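Local atomic coordinates of imelysin (Bacteroides ovatus ATCC 8483, PDB entry 3OYV), a protein that belongs to the imelysin-like proteins, a family implicated in bacterial iron uptake, and is probably a metal-binding protein of the outer membrane. Residues N44-S49 with V237-Y242; L59-S64 with Y233-V238. All blocks are in the same frame, centred on the assembly; numbering follows the deposited sequence.

Contact 1: N44-S49 with V237-Y242; sequences NAWNSS and VVVPTY
Trp46 lays one face of its indole against the helix 223-261. Val238 CG1 sits 3.6 Å from the centroid of the Trp46 six-membered ring and only 2° off the ring normal, a CH-pi contact; with CG1 anti to the backbone N (chi1 176°), this branch is the one presented to the ring. Farther along the same face, the five-membered ring meets Tyr242, whose CE2 comes to 3.3 Å from Trp46 NE1. The two planes meet obliquely, at 46°. Val239 adds a looser apolar touch through CG2 and places CG1 3.7 Å from Asn47 OD1.

This is helix-helix packing in a largely helical protein: the last turn of helix 21-47 rests on the middle of helix 223-261, and the backbones come nearest at Trp46 and Val239, CA to CA 6.6 Å.

A water lies in the indole plane at its edge, accepting from Trp46 NE1 at 2.8 Å and hydrogen-bonded to Tyr242 OH at 2.9 Å, so that one water joins the indole N-H to the phenol oxygen. Outside the pair, Tyr56 meets Trp46 and Phe288 meets Tyr242, each edge-to-face. Behind the contacting residues, Thr241 OG1 and Thr241 N approach Val237 O from opposite faces of its carbonyl plane, a double grip next to the kink where Pro240 lacks an N-H.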
loop_
_atom_site.group_PDB
_atom_site.type_symbol
_atom_site.label_atom_id
_atom_site.label_comp_id
_atom_site.label_asym_id
_atom_site.label_seq_id
_atom_site.Cartn_x
_atom_site.Cartn_y
_atom_site.Cartn_z
ATOM N N ASN A 44 -8.562 13.158 5.502
ATOM C CA ASN A 44 -9.541 13.968 6.207
ATOM C C ASN A 44 -10.464 13.156 7.112
ATOM O O ASN A 44 -10.856 13.643 8.180
ATOM C CB ASN A 44 -10.378 14.797 5.237
ATOM C CG ASN A 44 -9.576 15.923 4.577
ATOM O OD1 ASN A 44 -8.528 16.321 5.076
ATOM N ND2 ASN A 44 -10.078 16.433 3.429
ATOM N N ALA A 45 -10.741 11.904 6.736
ATOM C CA ALA A 45 -11.612 11.053 7.554
ATOM C C ALA A 45 -10.916 10.779 8.888
ATOM O O ALA A 45 -11.535 10.796 9.940
ATOM C CB ALA A 45 -11.893 9.759 6.868
ATOM N N TRP A 46 -9.603 10.542 8.821
ATOM C CA TRP A 46 -8.819 10.319 10.036
ATOM C C TRP A 46 -8.561 11.577 10.827
ATOM O O TRP A 46 -8.538 11.549 12.055
ATOM C CB TRP A 46 -7.480 9.628 9.696
ATOM C CG TRP A 46 -7.579 8.124 9.618
ATOM C CD1 TRP A 46 -7.886 7.372 8.507
ATOM C CD2 TRP A 46 -7.391 7.181 10.688
ATOM N NE1 TRP A 46 -7.934 6.044 8.825
ATOM C CE2 TRP A 46 -7.613 5.901 10.153
ATOM C CE3 TRP A 46 -7.100 7.298 12.052
ATOM C CZ2 TRP A 46 -7.481 4.737 10.923
ATOM C CZ3 TRP A 46 -6.957 6.146 12.800
ATOM C CH2 TRP A 46 -7.163 4.899 12.257
ATOM N N ASN A 47 -8.244 12.671 10.132
ATOM C CA ASN A 47 -7.702 13.844 10.782
ATOM C C ASN A 47 -8.701 14.926 11.130
ATOM O O ASN A 47 -8.437 15.736 12.026
ATOM C CB ASN A 47 -6.631 14.457 9.882
ATOM C CG ASN A 47 -5.879 15.602 10.559
ATOM O OD1 ASN A 47 -5.214 15.428 11.604
ATOM N ND2 ASN A 47 -5.932 16.774 9.941
ATOM N N SER A 48 -9.823 14.947 10.429
ATOM C CA SER A 48 -10.779 16.043 10.580
ATOM C C SER A 48 -12.171 15.562 10.990
ATOM O O SER A 48 -12.708 15.986 12.045
ATOM C CB SER A 48 -10.842 16.855 9.273
ATOM O OG SER A 48 -11.804 17.894 9.379
ATOM N N SER A 49 -12.760 14.696 10.196
ATOM C CA SER A 49 -14.137 14.291 10.436
ATOM C C SER A 49 -14.481 13.025 9.708
ATOM O O SER A 49 -14.311 12.938 8.489
ATOM C CB SER A 49 -15.079 15.417 10.001
ATOM O OG SER A 49 -16.451 15.068 10.145
ATOM N N VAL A 237 2.036 7.357 13.829
ATOM C CA VAL A 237 2.136 6.420 12.719
ATOM C C VAL A 237 1.035 6.631 11.687
ATOM O O VAL A 237 1.324 6.956 10.522
ATOM C CB VAL A 237 2.226 4.952 13.186
ATOM C CG1 VAL A 237 2.325 3.990 11.971
ATOM C CG2 VAL A 237 3.454 4.771 14.104
ATOM N N VAL A 238 -0.218 6.424 12.087
ATOM C CA VAL A 238 -1.305 6.366 11.124
ATOM C C VAL A 238 -1.545 7.741 10.481
ATOM O O VAL A 238 -1.496 7.874 9.257
ATOM C CB VAL A 238 -2.605 5.832 11.747
ATOM C CG1 VAL A 238 -3.748 5.890 10.731
ATOM C CG2 VAL A 238 -2.423 4.380 12.230
ATOM N N VAL A 239 -1.853 8.757 11.292
ATOM C CA VAL A 239 -2.236 10.061 10.708
ATOM C C VAL A 239 -1.099 10.677 9.890
ATOM O O VAL A 239 -1.340 11.139 8.775
ATOM C CB VAL A 239 -2.870 10.980 11.749
ATOM C CG1 VAL A 239 -3.208 12.338 11.106
ATOM C CG2 VAL A 239 -4.148 10.360 12.348
ATOM N N PRO A 240 0.142 10.644 10.414
ATOM C CA PRO A 240 1.244 11.170 9.582
ATOM C C PRO A 240 1.468 10.433 8.285
ATOM O O PRO A 240 1.873 11.038 7.284
ATOM C CB PRO A 240 2.447 11.128 10.526
ATOM C CG PRO A 240 1.859 11.235 11.915
ATOM C CD PRO A 240 0.580 10.421 11.807
ATOM N N THR A 241 1.281 9.115 8.285
ATOM C CA THR A 241 1.402 8.378 7.043
ATOM C C THR A 241 0.337 8.816 6.033
ATOM O O THR A 241 0.661 9.028 4.844
ATOM C CB THR A 241 1.346 6.848 7.285
ATOM O OG1 THR A 241 2.426 6.497 8.164
ATOM C CG2 THR A 241 1.459 6.081 5.991
ATOM N N TYR A 242 -0.902 8.984 6.491
ATOM C CA TYR A 242 -1.940 9.425 5.577
ATOM C C TYR A 242 -1.750 10.904 5.158
ATOM O O TYR A 242 -2.112 11.266 4.039
ATOM C CB TYR A 242 -3.309 9.176 6.140
ATOM C CG TYR A 242 -3.704 7.729 6.233
ATOM C CD1 TYR A 242 -3.379 6.820 5.239
ATOM C CD2 TYR A 242 -4.491 7.296 7.284
ATOM C CE1 TYR A 242 -3.793 5.470 5.317
ATOM C CE2 TYR A 242 -4.930 5.989 7.355
ATOM C CZ TYR A 242 -4.597 5.078 6.375
ATOM O OH TYR A 242 -5.112 3.793 6.462
HETATM O O HOH W 1 -7.855 3.689 7.261
#

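Contact 2: L59-S64 with Y233-V238; sequences LFKAHS and YVDAVV
The Phe60 ring receives Val234 at its edge, near the ring plane, with Phe60 CD2 and Val234 CG2 3.6 Å apart. Tyr233 meets the same ring more loosely and at a slant, CE2 of Phe60 to CE2 of Tyr233 being 4.3 Å. Beyond the two segments Tyr68 packs edge-to-face with Phe60, and Phe290 meets it with planes at about 40°. The motif is helix-on-helix packing: the short helix 56-62 lies on helix 223-261 where the latter widens into a pi-type turn, Tyr233 O accepting from both Val237 N and Val238 N.

Val234 is shared between two neighbours on the short helix. Its CG2 meets both Phe60 and Lys61 CG, its CB lies 3.9 Å from Lys61 CG, and its CG1 follows the next carbons of the lysine chain. That chain, bent at chi3 (-73°), passes over the valine and carries its ammonium to Asp235, which it crosses at about a right angle. An apolar strip thus gives way to a charged pair at the margin, where Asp235 is exposed. The salt bridge is lopsided: Asp235 OD1 accepts through its syn lone pair, Lys61 NZ standing 2.8 Å away, against 3.4 Å from Lys61 NZ to Asp235 OD2.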
loop_
_atom_site.group_PDB
_atom_site.type_symbol
_atom_site.label_atom_id
_atom_site.label_comp_id
_atom_site.label_asym_id
_atom_site.label_seq_id
_atom_site.Cartn_x
_atom_site.Cartn_y
_atom_site.Cartn_z
ATOM N N LEU A 59 -11.974 9.027 17.368
ATOM C CA LEU A 59 -12.796 7.852 17.645
ATOM C C LEU A 59 -11.942 6.669 18.144
ATOM O O LEU A 59 -12.241 6.056 19.177
ATOM C CB LEU A 59 -13.582 7.487 16.367
ATOM C CG LEU A 59 -14.517 6.291 16.396
ATOM C CD1 LEU A 59 -15.502 6.412 15.233
ATOM C CD2 LEU A 59 -13.804 4.978 16.322
ATOM N N PHE A 60 -10.878 6.369 17.417
ATOM C CA PHE A 60 -10.045 5.238 17.748
ATOM C C PHE A 60 -9.313 5.453 19.068
ATOM O O PHE A 60 -9.213 4.524 19.867
ATOM C CB PHE A 60 -9.075 4.959 16.612
ATOM C CG PHE A 60 -8.514 3.551 16.602
ATOM C CD1 PHE A 60 -9.321 2.453 16.306
ATOM C CD2 PHE A 60 -7.182 3.327 16.889
ATOM C CE1 PHE A 60 -8.779 1.160 16.276
ATOM C CE2 PHE A 60 -6.663 2.067 16.868
ATOM C CZ PHE A 60 -7.437 0.978 16.556
ATOM N N LYS A 61 -8.782 6.652 19.293
ATOM C CA LYS A 61 -8.108 6.935 20.557
ATOM C C LYS A 61 -9.035 6.929 21.765
ATOM O O LYS A 61 -8.596 6.638 22.883
ATOM C CB LYS A 61 -7.364 8.280 20.514
ATOM C CG LYS A 61 -6.228 8.235 19.528
ATOM C CD LYS A 61 -5.412 9.535 19.482
ATOM C CE LYS A 61 -6.187 10.658 18.790
ATOM N NZ LYS A 61 -5.449 11.950 18.835
ATOM N N ALA A 62 -10.291 7.297 21.562
ATOM C CA ALA A 62 -11.254 7.321 22.665
ATOM C C ALA A 62 -11.767 5.929 23.006
ATOM O O ALA A 62 -12.022 5.628 24.171
ATOM C CB ALA A 62 -12.453 8.233 22.329
ATOM N N HIS A 63 -11.957 5.112 21.978
ATOM C CA HIS A 63 -12.447 3.752 22.068
ATOM C C HIS A 63 -13.519 3.572 23.143
ATOM O O HIS A 63 -13.356 2.804 24.092
ATOM C CB HIS A 63 -11.296 2.748 22.188
ATOM C CG HIS A 63 -10.276 3.077 23.240
ATOM N ND1 HIS A 63 -10.522 2.939 24.591
ATOM C CD2 HIS A 63 -8.999 3.528 23.130
ATOM C CE1 HIS A 63 -9.439 3.295 25.264
ATOM N NE2 HIS A 63 -8.508 3.674 24.406
ATOM N N SER A 64 -14.634 4.276 22.960
ATOM C CA SER A 64 -15.654 4.356 24.003
ATOM C C SER A 64 -16.937 3.608 23.686
ATOM O O SER A 64 -17.914 3.716 24.435
ATOM C CB SER A 64 -15.980 5.816 24.238
ATOM O OG SER A 64 -16.480 6.395 23.049
ATOM N N TYR A 233 0.292 5.424 18.414
ATOM C CA TYR A 233 0.127 4.766 17.120
ATOM C C TYR A 233 -0.665 5.636 16.150
ATOM O O TYR A 233 -0.295 5.835 15.000
ATOM C CB TYR A 233 -0.558 3.434 17.351
ATOM C CG TYR A 233 -1.059 2.655 16.159
ATOM C CD1 TYR A 233 -0.260 1.755 15.476
ATOM C CD2 TYR A 233 -2.384 2.781 15.776
ATOM C CE1 TYR A 233 -0.762 1.013 14.403
ATOM C CE2 TYR A 233 -2.923 2.022 14.746
ATOM C CZ TYR A 233 -2.099 1.129 14.083
ATOM O OH TYR A 233 -2.635 0.343 13.083
ATOM N N VAL A 234 -1.758 6.181 16.636
ATOM C CA VAL A 234 -2.609 7.022 15.781
ATOM C C VAL A 234 -1.887 8.321 15.433
ATOM O O VAL A 234 -1.831 8.725 14.257
ATOM C CB VAL A 234 -3.951 7.314 16.461
ATOM C CG1 VAL A 234 -4.744 8.411 15.727
ATOM C CG2 VAL A 234 -4.799 6.012 16.598
ATOM N N ASP A 235 -1.307 8.981 16.430
ATOM C CA ASP A 235 -0.785 10.336 16.228
ATOM C C ASP A 235 0.565 10.372 15.545
ATOM O O ASP A 235 0.843 11.366 14.877
ATOM C CB ASP A 235 -0.713 11.101 17.579
ATOM C CG ASP A 235 -2.064 11.482 18.140
ATOM O OD1 ASP A 235 -3.053 11.444 17.387
ATOM O OD2 ASP A 235 -2.097 11.831 19.345
ATOM N N ALA A 236 1.406 9.333 15.716
ATOM C CA ALA A 236 2.742 9.273 15.153
ATOM C C ALA A 236 2.874 8.374 13.934
ATOM O O ALA A 236 3.751 8.577 13.114
ATOM C CB ALA A 236 3.777 8.881 16.236
ATOM N N VAL A 237 2.036 7.357 13.829
ATOM C CA VAL A 237 2.136 6.420 12.719
ATOM C C VAL A 237 1.035 6.631 11.687
ATOM O O VAL A 237 1.324 6.956 10.522
ATOM C CB VAL A 237 2.226 4.952 13.186
ATOM C CG1 VAL A 237 2.325 3.990 11.971
ATOM C CG2 VAL A 237 3.454 4.771 14.104
ATOM N N VAL A 238 -0.218 6.424 12.087
ATOM C CA VAL A 238 -1.305 6.366 11.124
ATOM C C VAL A 238 -1.545 7.741 10.481
ATOM O O VAL A 238 -1.496 7.874 9.257
ATOM C CB VAL A 238 -2.605 5.832 11.747
ATOM C CG1 VAL A 238 -3.748 5.890 10.731
ATOM C CG2 VAL A 238 -2.423 4.380 12.230
#

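How the contacts relate
Contacts 1 and 2 have centres about 9 Å apart and lie on the same side of the chain's centre. Both use helix 223-261, with Val237 and Val238 common to their segments, while the opposing pieces come from helices 21-47 and 56-62, which follow each other in the chain. Backbone hydrogen bonds pair Ala45 with Tyr56 and Trp46 with Ala57, tying these two helices together. Along the shared helix, Val239 N lies 3.0 Å from Val234 O, a probable hydrogen bond spanning the pi-type turn of contact 2 and the start of contact 1. Pro240 CG packs 3.1 Å from Asp235 O. Phe288 touches both Tyr233 and Tyr242, one from each contact.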